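Local atomic coordinates of hypothetical protein Llacc01001955 (Lactococcus lactis, PDB entry 1ZUJ), a protein that probably binds DNA through an N-terminal helix and helps protect the cell from oxidative stress, as a Dps protein assembled from twelve subunits. Residues M45-Y50 with I58-I63; E81-P86 with E138-L143. All coordinates share one frame; numbering follows the deposited sequence.

In the fold
Followed from the N terminus, the chain runs through helix 11-20 into helix 26-50, and contact 1 forms where the end of that helix meets the start of helix 54-80, closing a short connection of seven residues, more than half of them helical. Helix 54-80 then crosses the subunit. Beyond its far end, contact 2 joins the loop after it, 81-86, to residues 138-143 leading into helix 141-165, closing a wider circuit through helices 89-95, 110-131 and 133-137. The two loops follow in series, neither nesting nor crossing. The two contacts lie on opposite sides of the chain's centre, their centres about 30 Å apart, and each also touches the second subunit.

Contact 1 of 2, residues M45-Y50 with I58-I63; sequences MQAGLY and IKFREI
Arg61 and Phe60 meet the last turns of helix 26-50 in two different ways, one polar and one apolar. With CG anti to the carbonyl carbon (chi1 -58°) and the chain extended from CG to NE, Arg61 reaches across so that NE donates to Gly48 O at 2.9 Å. The bond is bent (138° at the hydrogen), and the donor sits above the carbonyl plane. A second, weak bond runs from Arg61 NH2 to the same Gly48 O at 3.2 Å. Leu49 starts out facing away, but its CD2 swings back to lie 3.5 Å from Arg61 NH2, the two side chains crossing at about a right angle. NH1 is taken up by a salt bridge to Glu76 of the second subunit, so this guanidinium serves helix pairing and subunit contact together.

Phe60 turns its ring toward the bundle interior, and Ala47 CB rests over one ring face, 3.3 Å from Phe60 CD2. Phe117 of helix 110-131 and Phe161 of helix 141-165 pack against the same aromatic side chain. Between these two contacts Gly48 presents only backbone, its CA 5.0 Å from Phe60 CA, and the helix axes approach to 7.6 Å at 156°. Small residues, Ala47 at the ring face and Gly48 beside Phe60 CB and Arg61, allow this antiparallel alpha-alpha hairpin within the four-helix bundle of the ferritin-like Dps fold.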
loop_
_atom_site.group_PDB
_atom_site.type_symbol
_atom_site.label_atom_id
_atom_site.label_comp_id
_atom_site.label_asym_id
_atom_site.label_seq_id
_atom_site.Cartn_x
_atom_site.Cartn_y
_atom_site.Cartn_z
ATOM N N MET A 45 18.119 -5.169 -23.938
ATOM C CA MET A 45 18.005 -3.707 -24.024
ATOM C C MET A 45 17.870 -3.213 -25.462
ATOM O O MET A 45 17.187 -2.213 -25.724
ATOM C CB MET A 45 19.232 -3.056 -23.367
ATOM C CG MET A 45 18.969 -1.708 -22.692
ATOM S SD MET A 45 19.647 -1.515 -20.957
ATOM C CE MET A 45 20.748 0.022 -21.245
ATOM N N GLN A 46 18.527 -3.923 -26.384
ATOM C CA GLN A 46 18.405 -3.672 -27.819
ATOM C C GLN A 46 17.017 -4.041 -28.267
ATOM O O GLN A 46 16.313 -3.219 -28.840
ATOM C CB GLN A 46 19.431 -4.490 -28.641
ATOM C CG GLN A 46 19.532 -4.072 -30.132
ATOM C CD GLN A 46 20.060 -5.158 -31.068
ATOM O OE1 GLN A 46 20.159 -4.937 -32.288
ATOM N NE2 GLN A 46 20.394 -6.317 -30.514
ATOM N N ALA A 47 16.660 -5.298 -28.014
ATOM C CA ALA A 47 15.389 -5.884 -28.441
ATOM C C ALA A 47 14.228 -5.187 -27.774
ATOM O O ALA A 47 13.195 -4.977 -28.385
ATOM C CB ALA A 47 15.360 -7.378 -28.132
ATOM N N GLY A 48 14.424 -4.806 -26.520
ATOM C CA GLY A 48 13.446 -4.038 -25.779
ATOM C C GLY A 48 13.204 -2.653 -26.346
ATOM O O GLY A 48 12.242 -2.000 -25.954
ATOM N N LEU A 49 14.078 -2.190 -27.236
ATOM C CA LEU A 49 13.871 -0.920 -27.935
ATOM C C LEU A 49 13.380 -1.092 -29.354
ATOM O O LEU A 49 12.724 -0.190 -29.866
ATOM C CB LEU A 49 15.158 -0.080 -27.961
ATOM C CG LEU A 49 15.422 0.853 -26.770
ATOM C CD1 LEU A 49 16.498 1.870 -27.125
ATOM C CD2 LEU A 49 14.152 1.570 -26.303
ATOM N N TYR A 50 13.687 -2.228 -29.985
ATOM C CA TYR A 50 13.501 -2.373 -31.437
ATOM C C TYR A 50 12.452 -3.398 -31.892
ATOM O O TYR A 50 11.985 -3.335 -33.034
ATOM C CB TYR A 50 14.873 -2.573 -32.136
ATOM C CG TYR A 50 15.457 -1.228 -32.516
ATOM C CD1 TYR A 50 15.048 -0.577 -33.685
ATOM C CD2 TYR A 50 16.330 -0.548 -31.655
ATOM C CE1 TYR A 50 15.523 0.704 -34.012
ATOM C CE2 TYR A 50 16.818 0.738 -31.975
ATOM C CZ TYR A 50 16.409 1.350 -33.157
ATOM O OH TYR A 50 16.883 2.593 -33.496
ATOM N N ILE A 58 8.495 -5.451 -23.684
ATOM C CA ILE A 58 8.505 -5.393 -22.206
ATOM C C ILE A 58 9.104 -6.642 -21.569
ATOM O O ILE A 58 9.755 -6.526 -20.541
ATOM C CB ILE A 58 7.104 -4.957 -21.532
ATOM C CG1 ILE A 58 7.047 -5.306 -20.030
ATOM C CG2 ILE A 58 5.908 -5.580 -22.170
ATOM C CD1 ILE A 58 7.924 -4.387 -19.081
ATOM N N LYS A 59 8.929 -7.820 -22.154
ATOM C CA LYS A 59 9.548 -9.017 -21.570
ATOM C C LYS A 59 11.050 -8.805 -21.523
ATOM O O LYS A 59 11.681 -9.058 -20.509
ATOM C CB LYS A 59 9.227 -10.286 -22.382
ATOM C CG LYS A 59 8.868 -11.577 -21.578
ATOM C CD LYS A 59 9.211 -11.552 -20.078
ATOM C CE LYS A 59 9.173 -12.938 -19.452
ATOM N NZ LYS A 59 8.288 -12.929 -18.271
ATOM N N PHE A 60 11.589 -8.300 -22.642
ATOM C CA PHE A 60 13.016 -7.977 -22.807
ATOM C C PHE A 60 13.464 -6.924 -21.820
ATOM O O PHE A 60 14.497 -7.096 -21.189
ATOM C CB PHE A 60 13.342 -7.510 -24.235
ATOM C CG PHE A 60 13.102 -8.560 -25.303
ATOM C CD1 PHE A 60 13.359 -9.910 -25.069
ATOM C CD2 PHE A 60 12.607 -8.192 -26.549
ATOM C CE1 PHE A 60 13.127 -10.852 -26.044
ATOM C CE2 PHE A 60 12.370 -9.137 -27.532
ATOM C CZ PHE A 60 12.628 -10.461 -27.282
ATOM N N ARG A 61 12.700 -5.849 -21.653
ATOM C CA ARG A 61 13.114 -4.812 -20.712
ATOM C C ARG A 61 13.089 -5.348 -19.296
ATOM O O ARG A 61 13.615 -4.713 -18.379
ATOM C CB ARG A 61 12.209 -3.583 -20.775
ATOM C CG ARG A 61 12.123 -2.923 -22.117
ATOM C CD ARG A 61 11.652 -1.502 -22.037
ATOM N NE ARG A 61 11.394 -0.938 -23.363
ATOM C CZ ARG A 61 11.296 0.368 -23.615
ATOM N NH1 ARG A 61 11.411 1.252 -22.623
ATOM N NH2 ARG A 61 11.076 0.790 -24.861
ATOM N N GLU A 62 12.447 -6.502 -19.133
ATOM C CA GLU A 62 12.199 -7.104 -17.832
ATOM C C GLU A 62 13.269 -8.150 -17.567
ATOM O O GLU A 62 13.844 -8.159 -16.488
ATOM C CB GLU A 62 10.771 -7.703 -17.785
ATOM C CG GLU A 62 10.344 -8.401 -16.490
ATOM C CD GLU A 62 9.798 -9.815 -16.722
ATOM O OE1 GLU A 62 10.372 -10.777 -16.165
ATOM O OE2 GLU A 62 8.795 -9.981 -17.459
ATOM N N ILE A 63 13.540 -9.017 -18.542
ATOM C CA ILE A 63 14.645 -9.964 -18.433
ATOM C C ILE A 63 15.930 -9.160 -18.272
ATOM O O ILE A 63 16.777 -9.505 -17.442
ATOM C CB ILE A 63 14.759 -10.887 -19.659
ATOM C CG1 ILE A 63 13.520 -11.783 -19.816
ATOM C CG2 ILE A 63 15.979 -11.778 -19.518
ATOM C CD1 ILE A 63 13.291 -12.284 -21.231
#

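Contact 2 of 2, residues E81-P86 with E138-L143; sequences ENELVP and EEKFSL
Lys140 and Glu83 carry the ionic part of this contact. NZ of Lys140 forms a salt bridge to Glu83 OE1 at 3.1 Å, using the anti lone pair of that oxygen, and a second one to Glu138 OE1 at 2.7 Å. Bends at chi2, chi3 and chi4 carry the ammonium group round to both carboxylates. Glu83 OE1 is shared again, with a hydrogen bond from Thr25 OG1 that ties the network to the residues just before helix 26-50, while Glu83 OE2 has a weak bond from Leu84 N.

Glu81 adds a looser contact, mostly against the aliphatic part of Lys140, which it crosses at a slant, its CD 3.9 Å from Lys140 CB. Glu81 OE1, 4.6 Å from Lys140 NZ, is too far for a salt bridge, though the opposite charges probably still attract. Glu81 also packs on Leu155 of the third subunit.

A methionine in place of Lys140 would probably leave Glu83 and Glu138 without their shared positive partner and Glu83 freer to turn, held mainly by Thr25.

One ammonium bridging two acids, Glu83 OE1 and Glu138 OE1 being 4.3 Å apart, thus joins loop 81-86 to the turn before helix 141-165, with solvent probably moderating the remaining repulsion.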
loop_
_atom_site.group_PDB
_atom_site.type_symbol
_atom_site.label_atom_id
_atom_site.label_comp_id
_atom_site.label_asym_id
_atom_site.label_seq_id
_atom_site.Cartn_x
_atom_site.Cartn_y
_atom_site.Cartn_z
ATOM N N GLU A 81 32.920 -13.269 -0.656
ATOM C CA GLU A 81 33.872 -14.392 -0.526
ATOM C C GLU A 81 35.289 -14.031 -1.044
ATOM O O GLU A 81 35.854 -14.765 -1.870
ATOM C CB GLU A 81 33.342 -15.633 -1.279
ATOM C CG GLU A 81 32.308 -16.457 -0.507
ATOM C CD GLU A 81 32.874 -17.730 0.112
ATOM O OE1 GLU A 81 33.963 -18.168 -0.304
ATOM O OE2 GLU A 81 32.233 -18.301 1.025
ATOM N N ASN A 82 35.862 -12.936 -0.528
ATOM C CA ASN A 82 37.017 -12.241 -1.142
ATOM C C ASN A 82 37.553 -12.832 -2.458
ATOM O O ASN A 82 38.577 -13.514 -2.461
ATOM C CB ASN A 82 38.171 -12.078 -0.136
ATOM C CG ASN A 82 39.170 -11.009 -0.569
ATOM O OD1 ASN A 82 39.411 -10.031 0.147
ATOM N ND2 ASN A 82 39.740 -11.182 -1.760
ATOM N N GLU A 83 36.859 -12.554 -3.561
ATOM C CA GLU A 83 37.278 -13.004 -4.889
ATOM C C GLU A 83 37.233 -11.860 -5.902
ATOM O O GLU A 83 36.670 -10.799 -5.640
ATOM C CB GLU A 83 36.412 -14.178 -5.363
ATOM C CG GLU A 83 37.049 -15.552 -5.165
ATOM C CD GLU A 83 37.656 -16.152 -6.437
ATOM O OE1 GLU A 83 37.847 -17.389 -6.450
ATOM O OE2 GLU A 83 37.956 -15.416 -7.417
ATOM N N LEU A 84 37.850 -12.081 -7.055
ATOM C CA LEU A 84 37.853 -11.083 -8.117
ATOM C C LEU A 84 36.495 -11.082 -8.812
ATOM O O LEU A 84 35.844 -12.125 -8.926
ATOM C CB LEU A 84 39.017 -11.313 -9.123
ATOM C CG LEU A 84 38.890 -11.968 -10.531
ATOM C CD1 LEU A 84 38.450 -13.450 -10.482
ATOM C CD2 LEU A 84 38.008 -11.165 -11.516
ATOM N N VAL A 85 36.078 -9.902 -9.262
ATOM C CA VAL A 85 34.878 -9.750 -10.078
ATOM C C VAL A 85 35.191 -8.774 -11.205
ATOM O O VAL A 85 35.725 -7.697 -10.953
ATOM C CB VAL A 85 33.665 -9.203 -9.244
ATOM C CG1 VAL A 85 32.435 -8.984 -10.118
ATOM C CG2 VAL A 85 33.322 -10.147 -8.098
ATOM N N PRO A 86 34.878 -9.142 -12.440
ATOM C CA PRO A 86 34.919 -8.193 -13.563
ATOM C C PRO A 86 34.222 -6.856 -13.270
ATOM O O PRO A 86 33.345 -6.783 -12.412
ATOM C CB PRO A 86 34.192 -8.950 -14.676
ATOM C CG PRO A 86 34.456 -10.373 -14.391
ATOM C CD PRO A 86 34.511 -10.496 -12.885
ATOM N N GLU A 138 34.848 -25.915 -3.770
ATOM C CA GLU A 138 35.544 -24.954 -2.900
ATOM C C GLU A 138 34.799 -24.755 -1.589
ATOM O O GLU A 138 35.305 -24.071 -0.688
ATOM C CB GLU A 138 35.776 -23.575 -3.562
ATOM C CG GLU A 138 35.762 -23.545 -5.087
ATOM C CD GLU A 138 36.567 -22.404 -5.697
ATOM O OE1 GLU A 138 36.767 -21.356 -5.032
ATOM O OE2 GLU A 138 36.997 -22.564 -6.866
ATOM N N GLU A 139 33.603 -25.344 -1.486
ATOM C CA GLU A 139 32.754 -25.198 -0.313
ATOM C C GLU A 139 32.548 -23.707 -0.021
ATOM O O GLU A 139 32.634 -23.272 1.121
ATOM C CB GLU A 139 33.324 -25.964 0.897
ATOM C CG GLU A 139 33.047 -27.474 0.887
ATOM C CD GLU A 139 33.831 -28.247 1.961
ATOM O OE1 GLU A 139 35.006 -28.592 1.696
ATOM O OE2 GLU A 139 33.289 -28.519 3.068
ATOM N N LYS A 140 32.314 -22.935 -1.085
ATOM C CA LYS A 140 31.813 -21.575 -0.978
ATOM C C LYS A 140 30.314 -21.765 -0.857
ATOM O O LYS A 140 29.645 -22.064 -1.847
ATOM C CB LYS A 140 32.141 -20.747 -2.231
ATOM C CG LYS A 140 33.608 -20.800 -2.719
ATOM C CD LYS A 140 34.276 -19.398 -2.872
ATOM C CE LYS A 140 34.955 -19.175 -4.237
ATOM N NZ LYS A 140 36.425 -18.838 -4.161
ATOM N N PHE A 141 29.782 -21.634 0.352
ATOM C CA PHE A 141 28.447 -22.167 0.642
ATOM C C PHE A 141 27.302 -21.277 0.154
ATOM O O PHE A 141 26.445 -21.729 -0.612
ATOM C CB PHE A 141 28.294 -22.453 2.141
ATOM C CG PHE A 141 29.110 -23.633 2.638
ATOM C CD1 PHE A 141 29.745 -23.570 3.875
ATOM C CD2 PHE A 141 29.229 -24.806 1.888
ATOM C CE1 PHE A 141 30.494 -24.643 4.354
ATOM C CE2 PHE A 141 29.983 -25.892 2.364
ATOM C CZ PHE A 141 30.615 -25.808 3.599
ATOM N N SER A 142 27.288 -20.022 0.597
ATOM C CA SER A 142 26.245 -19.074 0.198
ATOM C C SER A 142 26.106 -19.003 -1.322
ATOM O O SER A 142 25.004 -19.055 -1.859
ATOM C CB SER A 142 26.545 -17.680 0.758
ATOM O OG SER A 142 25.817 -16.674 0.072
ATOM N N LEU A 143 27.243 -18.902 -2.002
ATOM C CA LEU A 143 27.281 -18.709 -3.446
ATOM C C LEU A 143 26.670 -19.862 -4.205
ATOM O O LEU A 143 26.186 -19.659 -5.300
ATOM C CB LEU A 143 28.723 -18.504 -3.922
ATOM C CG LEU A 143 28.949 -18.171 -5.405
ATOM C CD1 LEU A 143 28.641 -16.709 -5.727
ATOM C CD2 LEU A 143 30.392 -18.533 -5.829
#